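Local coordinates for capsid protein (Penaeus vannamei nodavirus, PDB 5YKZ) that forms the viral capsid, its protruding domain probably building the dimeric spikes on the surface of this shrimp nodavirus particle, at residues L101-A104 with S105-Q108. Sequence-based numbering, arbitrary orientation.
Sequences LTTA and SKKQ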
ATOM      1  N   LEU B 101     -14.820  -6.131  -8.899  1.00 13.23           N
ATOM      2  CA  LEU B 101     -13.780  -6.924  -9.564  1.00 14.33           C
ATOM      3  C   LEU B 101     -14.167  -7.026 -11.033  1.00 13.49           C
ATOM      4  O   LEU B 101     -15.283  -7.496 -11.336  1.00 14.92           O
ATOM      5  CB  LEU B 101     -13.728  -8.267  -8.976  1.00 17.16           C
ATOM      6  CG  LEU B 101     -12.587  -9.192  -9.062  1.00 20.96           C
ATOM      7  CD1 LEU B 101     -11.252  -8.570  -8.694  1.00 18.35           C
ATOM      8  CD2 LEU B 101     -12.790 -10.466  -8.221  1.00 20.03           C
ATOM      9  N   THR B 102     -13.313  -6.642 -11.937  1.00 13.94           N
ATOM     10  CA  THR B 102     -13.694  -6.594 -13.375  1.00 14.14           C
ATOM     11  C   THR B 102     -13.894  -7.982 -13.910  1.00 13.85           C
ATOM     12  O   THR B 102     -14.869  -8.162 -14.744  1.00 15.57           O
ATOM     13  CB  THR B 102     -12.641  -5.825 -14.141  1.00 14.92           C
ATOM     14  OG1 THR B 102     -12.537  -4.508 -13.590  1.00 16.99           O
ATOM     15  CG2 THR B 102     -12.901  -5.722 -15.647  1.00 15.59           C
ATOM     16  N   THR B 103     -13.103  -8.948 -13.572  1.00 14.08           N
ATOM     17  CA  THR B 103     -13.246 -10.300 -13.947  1.00 14.46           C
ATOM     18  C   THR B 103     -13.353 -11.090 -12.681  1.00 14.13           C
ATOM     19  O   THR B 103     -12.332 -11.233 -11.933  1.00 14.43           O
ATOM     20  CB  THR B 103     -12.121 -10.749 -14.856  1.00 14.93           C
ATOM     21  OG1 THR B 103     -12.103  -9.959 -16.020  1.00 16.29           O
ATOM     22  CG2 THR B 103     -12.268 -12.201 -15.313  1.00 17.10           C
ATOM     23  N   ALA B 104     -14.510 -11.631 -12.335  1.00 14.65           N
ATOM     24  CA  ALA B 104     -14.718 -12.271 -11.053  1.00 14.01           C
ATOM     25  C   ALA B 104     -14.038 -13.584 -10.891  1.00 15.35           C
ATOM     26  O   ALA B 104     -13.857 -14.037  -9.732  1.00 15.87           O
ATOM     27  CB  ALA B 104     -16.210 -12.388 -10.757  1.00 15.55           C
ATOM     28  N   SER B 105     -13.619 -14.241 -11.957  1.00 15.55           N
ATOM     29  CA  SER B 105     -12.911 -15.479 -11.878  1.00 17.01           C
ATOM     30  C   SER B 105     -11.477 -15.352 -11.377  1.00 15.42           C
ATOM     31  O   SER B 105     -10.799 -16.333 -11.190  1.00 17.16           O
ATOM     32  CB  SER B 105     -12.957 -16.195 -13.235  1.00 19.28           C
ATOM     33  OG  SER B 105     -12.540 -15.393 -14.249  1.00 20.17           O
ATOM     34  N   LYS B 106     -11.027 -14.099 -11.145  1.00 14.56           N
ATOM     35  CA  LYS B 106      -9.720 -13.838 -10.561  1.00 13.61           C
ATOM     36  C   LYS B 106      -9.908 -13.888  -9.058  1.00 13.82           C
ATOM     37  O   LYS B 106     -10.328 -12.897  -8.449  1.00 15.08           O
ATOM     38  CB  LYS B 106      -9.172 -12.496 -11.049  1.00 13.78           C
ATOM     39  CG  LYS B 106      -9.115 -12.336 -12.546  1.00 13.93           C
ATOM     40  CD  LYS B 106      -8.227 -13.357 -13.239  1.00 15.35           C
ATOM     41  CE  LYS B 106      -6.781 -13.210 -12.836  1.00 14.20           C
ATOM     42  NZ  LYS B 106      -5.928 -14.116 -13.631  1.00 15.26           N
ATOM     43  N   LYS B 107      -9.655 -15.053  -8.484  1.00 14.15           N
ATOM     44  CA  LYS B 107      -9.982 -15.327  -7.089  1.00 15.59           C
ATOM     45  C   LYS B 107      -8.815 -15.103  -6.138  1.00 14.87           C
ATOM     46  O   LYS B 107      -8.818 -15.591  -4.988  1.00 16.28           O
ATOM     47  CB  LYS B 107     -10.497 -16.789  -6.910  1.00 18.29           C
ATOM     48  CG  LYS B 107     -11.663 -17.211  -7.760  1.00 18.90           C
ATOM     49  CD  LYS B 107     -12.790 -16.271  -7.464  1.00 19.66           C
ATOM     50  CE  LYS B 107     -14.150 -16.820  -8.088  1.00 21.88           C
ATOM     51  NZ  LYS B 107     -15.221 -15.833  -8.013  1.00 22.63           N
ATOM     52  N   GLN B 108      -7.791 -14.376  -6.622  1.00 13.82           N
ATOM     53  CA  GLN B 108      -6.616 -14.067  -5.807  1.00 13.13           C
ATOM     54  C   GLN B 108      -7.071 -13.246  -4.593  1.00 13.50           C
ATOM     55  O   GLN B 108      -8.132 -12.662  -4.556  1.00 13.97           O
ATOM     56  CB  GLN B 108      -5.594 -13.272  -6.633  1.00 13.83           C
ATOM     57  CG  GLN B 108      -4.930 -14.125  -7.698  1.00 13.73           C
ATOM     58  CD  GLN B 108      -5.736 -14.349  -8.974  1.00 14.03           C
ATOM     59  OE1 GLN B 108      -6.750 -13.713  -9.171  1.00 13.90           O
ATOM     60  NE2 GLN B 108      -5.279 -15.310  -9.793  1.00 14.97           N
TER
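A type I beta turn from Thr103 to Lys106, with Ala104 and Ser105 at its corners, reverses the chain in the loop that follows strand 95-101. It is closed by Lys106 N, which donates to Thr103 O at 3.2 Å; the N-H points nearly straight at the oxygen (162°) but reaches it from above the carbonyl plane. The next carbonyl accepts a hydrogen bond from a side chain: Lys107 NZ lies 2.8 Å from Ala104 O, well above the carbonyl plane. Lys107 bends at chi2 (-58°) and then runs extended, which brings its ammonium back to the turn and lays CE 3.2 Å from Ala104 O. The methyl Thr103 CG2 touches the hydroxyl Ser105 OG at 3.4 Å, a van der Waals contact. Lys106 packs its aliphatic root against Thr103, CG lying 3.5 Å from Thr103 O, before two successive bends lead the chain away to where NZ forms a salt bridge with Glu53 and hydrogen bonds to the carbonyls of Phe50 and Gly55. Leu101 points toward 105-108, its CD2 3.5 Å from Lys106 O, and also packs on Tyr57. Ser22 OG bonds Ala104 N, and Leu101 is hydrogen-bonded through its backbone to Gly23. The turn is thereby tied to the segment before strand 26-30 and, through Lys106, to the loop between strands 38-48 and 58-63, as the chain heads for strand 111-118.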